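PDB 3T9P: mandelate racemase/muconate lactonizing enzyme family protein from Roseovarius sp. TM1035, which probably catalyses an isomerisation or a related reaction of a carboxylate substrate, as an enolase-superfamily enzyme whose exact substrate is not established. Local coordinates for residues I227-E232 and D252-E257; C260-W265 and L291-M296; D275-D280 and A300-T305. All coordinates share one frame; numbering follows the deposited sequence.

Contact 1. Residues I227-E232 and D252-E257; sequences IGHFEE and DVAGGE
G228 to E232 runs beside D252 to A254 in the same direction, and four backbone hydrogen bonds join the two strands. D252 N donates to G228 O at 3.1 Å. F230 N donates to D252 O at 2.8 Å. Next, A254 N reaches F230 O, and E232 N reaches A254 O at 3.0 Å. CA-H...O contacts lie between these bonds, as from E231 CA to A254 O at 3.4 Å.

The apolar contacts are few. The H229 ring leans obliquely on the methyl of A254. Both leave the sheet on the same face. H229 CG is anti to the backbone N (chi1 -179°), which swings the ring along the strand toward A254. F230 and V253 take the other face, where the F230 ring leads away to V218 and L222 of helix 212-224.

Water and carboxylates dominate the far end. One water donates to E232 OE1 and accepts from G256 N, both at 2.8 Å. E232 OE1 and E257 OE1 lie 4.1 Å apart, and the side chains cross at about a right angle. Each acid has another partner: K167 for E231, S208 for E232, and K94 of the second subunit for E257.

The unit is a beta-alpha-beta crossover of the (beta/alpha) barrel. E231 at the end of its strand and E257 just beyond the next, with D205 nearby, are consistent with the acidic metal site of enolase-superfamily relatives.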
# COMPACT_ATOMS: atom_id res chain seq x y z
N ILE A 227 -28.99 -8.62 -15.57
CA ILE A 227 -27.58 -8.70 -15.12
C ILE A 227 -27.67 -8.62 -13.63
O ILE A 227 -28.18 -7.62 -13.07
CB ILE A 227 -26.68 -7.51 -15.63
CG1 ILE A 227 -26.62 -7.31 -17.16
CG2 ILE A 227 -25.33 -7.50 -14.97
CD1 ILE A 227 -26.60 -8.44 -17.96
N GLY A 228 -27.18 -9.64 -12.96
CA GLY A 228 -27.37 -9.81 -11.51
C GLY A 228 -26.19 -9.44 -10.64
O GLY A 228 -26.29 -9.54 -9.43
N HIS A 229 -25.08 -8.98 -11.29
CA HIS A 229 -23.79 -8.68 -10.61
C HIS A 229 -23.18 -7.40 -11.22
O HIS A 229 -22.94 -7.34 -12.42
CB HIS A 229 -22.86 -9.95 -10.81
CG HIS A 229 -21.53 -9.89 -10.20
ND1 HIS A 229 -20.52 -9.05 -10.67
CD2 HIS A 229 -20.95 -10.69 -9.26
CE1 HIS A 229 -19.39 -9.31 -10.01
NE2 HIS A 229 -19.63 -10.30 -9.16
N PHE A 230 -23.01 -6.36 -10.39
CA PHE A 230 -22.45 -5.10 -10.89
C PHE A 230 -21.18 -4.85 -10.06
O PHE A 230 -21.23 -4.51 -8.92
CB PHE A 230 -23.45 -3.95 -10.72
CG PHE A 230 -23.06 -2.65 -11.37
CD1 PHE A 230 -21.90 -2.54 -12.16
CD2 PHE A 230 -23.90 -1.51 -11.17
CE1 PHE A 230 -21.58 -1.27 -12.79
CE2 PHE A 230 -23.64 -0.29 -11.78
CZ PHE A 230 -22.49 -0.11 -12.64
N GLU A 231 -20.06 -5.16 -10.64
CA GLU A 231 -18.76 -5.01 -9.93
C GLU A 231 -18.14 -3.61 -10.04
O GLU A 231 -18.25 -2.95 -11.07
CB GLU A 231 -17.85 -6.04 -10.51
CG GLU A 231 -16.45 -6.11 -9.89
CD GLU A 231 -15.80 -7.48 -10.26
OE1 GLU A 231 -16.56 -8.48 -10.62
OE2 GLU A 231 -14.56 -7.59 -10.07
N GLU A 232 -17.57 -3.18 -8.92
CA GLU A 232 -16.85 -1.93 -8.69
C GLU A 232 -17.47 -0.80 -9.52
O GLU A 232 -16.82 -0.18 -10.40
CB GLU A 232 -15.34 -2.10 -8.95
CG GLU A 232 -14.44 -0.97 -8.63
CD GLU A 232 -13.04 -1.40 -8.96
OE1 GLU A 232 -12.72 -2.57 -8.57
OE2 GLU A 232 -12.34 -0.60 -9.64
N ASP A 252 -26.69 -7.52 -7.14
CA ASP A 252 -25.55 -7.61 -6.18
C ASP A 252 -24.44 -6.64 -6.66
O ASP A 252 -24.01 -6.70 -7.82
CB ASP A 252 -25.03 -9.06 -6.17
CG ASP A 252 -26.04 -10.09 -5.49
OD1 ASP A 252 -26.81 -9.65 -4.56
OD2 ASP A 252 -26.01 -11.32 -5.86
N VAL A 253 -24.05 -5.73 -5.80
CA VAL A 253 -22.89 -4.90 -6.03
C VAL A 253 -21.72 -5.66 -5.36
O VAL A 253 -21.86 -6.16 -4.20
CB VAL A 253 -23.10 -3.51 -5.48
CG1 VAL A 253 -21.78 -2.63 -5.50
CG2 VAL A 253 -24.24 -2.82 -6.25
N ALA A 254 -20.62 -5.88 -6.14
CA ALA A 254 -19.48 -6.75 -5.70
C ALA A 254 -18.23 -5.84 -5.77
O ALA A 254 -18.18 -4.86 -6.57
CB ALA A 254 -19.32 -7.90 -6.58
N GLY A 255 -17.21 -6.14 -4.97
CA GLY A 255 -16.04 -5.34 -4.98
C GLY A 255 -14.96 -5.86 -4.05
O GLY A 255 -15.21 -6.80 -3.25
N GLY A 256 -13.74 -5.34 -4.23
CA GLY A 256 -12.61 -5.57 -3.30
C GLY A 256 -11.31 -6.04 -3.97
O GLY A 256 -10.35 -6.29 -3.29
N GLU A 257 -11.32 -6.25 -5.28
CA GLU A 257 -10.13 -6.68 -6.06
C GLU A 257 -8.86 -5.99 -5.61
O GLU A 257 -7.82 -6.67 -5.44
CB GLU A 257 -10.36 -6.38 -7.59
CG GLU A 257 -9.11 -6.44 -8.46
CD GLU A 257 -9.31 -6.02 -9.97
OE1 GLU A 257 -10.27 -5.30 -10.31
OE2 GLU A 257 -8.39 -6.37 -10.80
O HOH W 1 -25.07 -12.32 -7.91
O HOH W 2 -13.59 -6.27 -7.44
O HOH W 3 -13.57 -3.11 -5.95
O HOH W 4 -10.63 -1.95 -11.13

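Contact 2. Residues C260-W265 and L291-M296; sequences CEYSSW and LQVCQM
The two methyls of V293 stand over one face of the W265 indole. CG1 lies 3.6 Å from the centroid of the six-membered ring, only 8° off the ring normal, a CH-pi contact. CG2 covers the pyrrole side of the same face, 3.7 Å from W265 NE1. CG1 is anti to the backbone N (chi1 175°), which lets both methyls reach the indole.

Q292 meets Y262 in a second CH-pi contact. Q292 CG lies over one ring face, 3.7 Å from the centroid and offset toward the rim. Q292 CB sits 3.3 Å from Y262 OH. M296 reaches W265 with its methyl and Y262 with its sulfur. Its CE touches W265 CB at 3.4 Å, and SD makes an oblique Met-aromatic contact with the Y262 ring. No hydrogen bond crosses between the two segments.

W265 also packs on V277 and P279. An alanine in place of W265 would probably leave the methyls of V293 without their aromatic cover and open a gap against V277 and P279.

Further out, M284 of helix 281-284 touches Y262, W265 and V293. R289 makes a cation-pi contact with Y262. E261 is the N-cap of helix 262-270, and its carboxylate forms a salt bridge with R101.

This is packing between helices 262-270 and 287-299 on the outside of the (beta/alpha) barrel.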
# COMPACT_ATOMS: atom_id res chain seq x y z
N CYS A 260 -6.18 -4.67 -0.13
CA CYS A 260 -5.20 -5.65 0.28
C CYS A 260 -4.83 -5.64 1.80
O CYS A 260 -4.06 -6.51 2.27
CB CYS A 260 -3.91 -5.54 -0.54
SG CYS A 260 -3.05 -3.99 -0.34
N GLU A 261 -5.34 -4.68 2.54
CA GLU A 261 -5.07 -4.55 3.98
C GLU A 261 -6.41 -4.73 4.72
O GLU A 261 -7.45 -4.21 4.28
CB GLU A 261 -4.62 -3.11 4.31
CG GLU A 261 -3.26 -2.74 3.61
CD GLU A 261 -2.13 -3.75 4.04
OE1 GLU A 261 -2.08 -4.25 5.21
OE2 GLU A 261 -1.22 -4.00 3.22
N TYR A 262 -6.39 -5.42 5.85
CA TYR A 262 -7.59 -5.69 6.65
C TYR A 262 -8.38 -4.39 7.05
O TYR A 262 -9.63 -4.33 7.04
CB TYR A 262 -7.22 -6.54 7.86
CG TYR A 262 -6.57 -7.89 7.55
CD1 TYR A 262 -6.94 -8.66 6.43
CD2 TYR A 262 -5.63 -8.41 8.42
CE1 TYR A 262 -6.31 -9.88 6.20
CE2 TYR A 262 -5.11 -9.65 8.30
CZ TYR A 262 -5.43 -10.36 7.13
OH TYR A 262 -4.87 -11.54 6.94
N SER A 263 -7.67 -3.31 7.30
CA SER A 263 -8.32 -2.08 7.71
C SER A 263 -9.23 -1.63 6.61
O SER A 263 -10.26 -1.11 6.91
CB SER A 263 -7.32 -0.96 8.10
OG SER A 263 -6.56 -0.61 6.98
N SER A 264 -8.85 -1.73 5.33
CA SER A 264 -9.79 -1.29 4.28
C SER A 264 -10.99 -2.28 4.04
O SER A 264 -12.13 -1.82 3.70
CB SER A 264 -9.10 -0.81 2.95
OG SER A 264 -8.85 -1.96 2.18
N TRP A 265 -10.77 -3.57 4.22
CA TRP A 265 -11.84 -4.58 4.17
C TRP A 265 -12.86 -4.27 5.27
O TRP A 265 -14.08 -4.39 5.06
CB TRP A 265 -11.28 -5.98 4.35
CG TRP A 265 -10.72 -6.47 3.05
CD1 TRP A 265 -9.42 -6.50 2.70
CD2 TRP A 265 -11.48 -6.91 1.88
NE1 TRP A 265 -9.28 -7.08 1.40
CE2 TRP A 265 -10.54 -7.26 0.87
CE3 TRP A 265 -12.86 -7.05 1.62
CZ2 TRP A 265 -10.93 -7.79 -0.39
CZ3 TRP A 265 -13.28 -7.52 0.36
CH2 TRP A 265 -12.30 -7.85 -0.67
N LEU A 291 -8.12 -16.10 3.19
CA LEU A 291 -8.96 -16.81 4.18
C LEU A 291 -9.45 -15.91 5.30
O LEU A 291 -10.61 -15.99 5.69
CB LEU A 291 -8.16 -18.01 4.76
CG LEU A 291 -8.06 -19.19 3.79
CD1 LEU A 291 -7.02 -20.21 4.41
CD2 LEU A 291 -9.51 -19.81 3.53
N GLN A 292 -8.61 -14.98 5.78
CA GLN A 292 -8.98 -13.99 6.78
C GLN A 292 -10.11 -13.07 6.25
O GLN A 292 -11.17 -12.91 6.93
CB GLN A 292 -7.73 -13.23 7.28
CG GLN A 292 -8.01 -12.12 8.33
CD GLN A 292 -8.64 -12.63 9.69
OE1 GLN A 292 -8.27 -13.70 10.22
NE2 GLN A 292 -9.64 -11.86 10.21
N VAL A 293 -9.98 -12.61 4.99
CA VAL A 293 -11.05 -11.88 4.36
C VAL A 293 -12.33 -12.73 4.22
O VAL A 293 -13.42 -12.20 4.47
CB VAL A 293 -10.62 -11.25 3.01
CG1 VAL A 293 -11.85 -10.59 2.31
CG2 VAL A 293 -9.43 -10.24 3.27
N CYS A 294 -12.22 -13.99 3.85
CA CYS A 294 -13.42 -14.82 3.66
C CYS A 294 -14.20 -14.94 4.98
O CYS A 294 -15.45 -14.97 4.98
CB CYS A 294 -12.98 -16.20 3.28
SG CYS A 294 -12.32 -16.21 1.53
N GLN A 295 -13.43 -14.97 6.07
CA GLN A 295 -13.97 -15.17 7.43
C GLN A 295 -14.56 -13.88 7.95
O GLN A 295 -15.64 -13.91 8.49
CB GLN A 295 -12.86 -15.80 8.27
CG GLN A 295 -12.95 -15.64 9.76
CD GLN A 295 -11.55 -15.89 10.39
OE1 GLN A 295 -11.18 -15.26 11.40
NE2 GLN A 295 -10.74 -16.78 9.73
N MET A 296 -14.00 -12.72 7.60
CA MET A 296 -14.67 -11.43 7.78
C MET A 296 -16.00 -11.30 7.02
O MET A 296 -17.00 -10.78 7.56
CB MET A 296 -13.76 -10.24 7.38
CG MET A 296 -12.52 -10.10 8.27
SD MET A 296 -11.24 -9.04 7.47
CE MET A 296 -12.00 -7.43 7.34

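Contact 3. Residues D275-D280 and A300-T305; sequences DIVQPD and AGLPVT
V277 and V304 are joined by a single beta bridge, with the V277 N to P303 O bond at 3.2 Å and the T305 N to V277 O bond at 2.9 Å, while the two chains run about 50° apart. The bridge extends the wall of the (beta/alpha) barrel past strand 276-277 to an irregular segment, which probably takes the place of the next barrel strand. Helix 287-299 ends in a Schellman motif at G301, and the chain then turns back to this edge.

Side chains pack on both sides of the bridge. I276 crosses P303 at about a right angle. I276 CG2 also rests 3.6 Å from T305 OG1. On the other side P279 CD meets V304 CG1 at 4.0 Å. L302 and the P303 ring gather at the carbonyl of D275, with P303 CD 3.2 Å from D275 O.

The carboxylate of D275 turns elsewhere, to a salt bridge with R246 and a bond from V253 N. Helices 262-270 and 287-299 cover V277 and P279, through W265 and A297 among others.

With V277 CG1 anti to the carbonyl carbon (chi1 -62°), CG2 falls between the backbone N and the carbonyl carbon, and there it touches V304 CG2 at 3.7 Å.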
# COMPACT_ATOMS: atom_id res chain seq x y z
N ASP A 275 -22.54 -6.31 -1.58
CA ASP A 275 -23.23 -7.56 -1.36
C ASP A 275 -22.30 -8.81 -1.46
O ASP A 275 -22.59 -9.91 -0.88
CB ASP A 275 -24.24 -7.69 -2.45
CG ASP A 275 -25.30 -6.65 -2.35
OD1 ASP A 275 -25.98 -6.62 -1.31
OD2 ASP A 275 -25.53 -5.91 -3.33
N ILE A 276 -21.18 -8.67 -2.23
CA ILE A 276 -20.28 -9.82 -2.54
C ILE A 276 -18.82 -9.33 -2.49
O ILE A 276 -18.53 -8.28 -3.04
CB ILE A 276 -20.51 -10.35 -3.95
CG1 ILE A 276 -21.95 -10.89 -4.14
CG2 ILE A 276 -19.43 -11.37 -4.33
CD1 ILE A 276 -22.35 -11.26 -5.51
N VAL A 277 -17.94 -10.02 -1.74
CA VAL A 277 -16.52 -9.53 -1.56
C VAL A 277 -15.66 -10.29 -2.58
O VAL A 277 -15.97 -11.44 -2.86
CB VAL A 277 -15.91 -9.74 -0.12
CG1 VAL A 277 -16.77 -8.90 0.97
CG2 VAL A 277 -15.83 -11.16 0.23
N GLN A 278 -14.59 -9.64 -3.08
CA GLN A 278 -13.88 -10.20 -4.26
C GLN A 278 -12.42 -9.98 -4.06
O GLN A 278 -11.82 -9.31 -4.89
CB GLN A 278 -14.31 -9.39 -5.53
CG GLN A 278 -15.77 -9.60 -5.78
CD GLN A 278 -16.16 -9.28 -7.17
OE1 GLN A 278 -16.17 -8.09 -7.51
NE2 GLN A 278 -16.57 -10.33 -7.99
N PRO A 279 -11.83 -10.54 -2.96
CA PRO A 279 -10.38 -10.40 -2.80
C PRO A 279 -9.70 -11.10 -4.00
O PRO A 279 -10.31 -12.03 -4.61
CB PRO A 279 -10.07 -11.24 -1.50
CG PRO A 279 -11.16 -12.28 -1.46
CD PRO A 279 -12.42 -11.50 -2.00
N ASP A 280 -8.45 -10.78 -4.22
CA ASP A 280 -7.64 -11.45 -5.20
C ASP A 280 -6.53 -12.07 -4.43
O ASP A 280 -5.81 -11.38 -3.71
CB ASP A 280 -7.08 -10.37 -6.20
CG ASP A 280 -6.09 -10.97 -7.25
OD1 ASP A 280 -4.98 -11.36 -6.89
OD2 ASP A 280 -6.48 -11.03 -8.45
N ALA A 300 -19.97 -11.09 8.36
CA ALA A 300 -20.91 -10.13 7.89
C ALA A 300 -22.01 -10.79 7.07
O ALA A 300 -22.81 -10.08 6.47
CB ALA A 300 -20.19 -9.04 7.03
N GLY A 301 -22.04 -12.09 6.94
CA GLY A 301 -23.03 -12.73 6.13
C GLY A 301 -22.99 -12.60 4.60
O GLY A 301 -24.00 -12.70 3.94
N LEU A 302 -21.79 -12.40 4.04
CA LEU A 302 -21.57 -12.19 2.62
C LEU A 302 -20.74 -13.29 1.96
O LEU A 302 -19.83 -13.80 2.54
CB LEU A 302 -20.90 -10.84 2.37
CG LEU A 302 -21.51 -9.56 2.94
CD1 LEU A 302 -20.70 -8.37 2.72
CD2 LEU A 302 -22.94 -9.26 2.67
N PRO A 303 -21.11 -13.64 0.74
CA PRO A 303 -20.39 -14.61 -0.07
C PRO A 303 -19.07 -14.07 -0.65
O PRO A 303 -18.93 -12.91 -0.75
CB PRO A 303 -21.36 -14.91 -1.19
CG PRO A 303 -22.15 -13.81 -1.31
CD PRO A 303 -22.13 -13.01 -0.07
N VAL A 304 -18.18 -14.95 -1.04
CA VAL A 304 -16.89 -14.56 -1.57
C VAL A 304 -16.85 -15.02 -3.04
O VAL A 304 -16.87 -16.26 -3.33
CB VAL A 304 -15.80 -15.25 -0.84
CG1 VAL A 304 -14.43 -14.86 -1.39
CG2 VAL A 304 -15.90 -14.80 0.66
N THR A 305 -16.68 -14.03 -3.93
CA THR A 305 -16.51 -14.42 -5.36
C THR A 305 -15.16 -13.79 -5.79
O THR A 305 -15.16 -12.66 -6.25
CB THR A 305 -17.73 -13.95 -6.20
OG1 THR A 305 -18.92 -14.65 -5.73
CG2 THR A 305 -17.59 -14.33 -7.69

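Overall arrangement
All three contacts are mainly buried and belong to the same barrel. Contact 1 is a regular parallel strand pair, contact 3 a single bridge to an irregular segment. The neighbouring strands 252-255 and 276-277 connect them, with V253 O 2.7 Å from D275 N in a probable hydrogen bond. Contact 2 lies one layer out and has no hydrogen bond across it, only aromatic, aliphatic and sulfur packing. W265 links the layers: its CZ3 is 3.5 Å from V277 CB of contact 3, and its CZ2 also packs on G256 O of contact 1. Contact 1 ends in a cluster of acids with bridging waters, whereas contact 3 is largely apolar around its bridge.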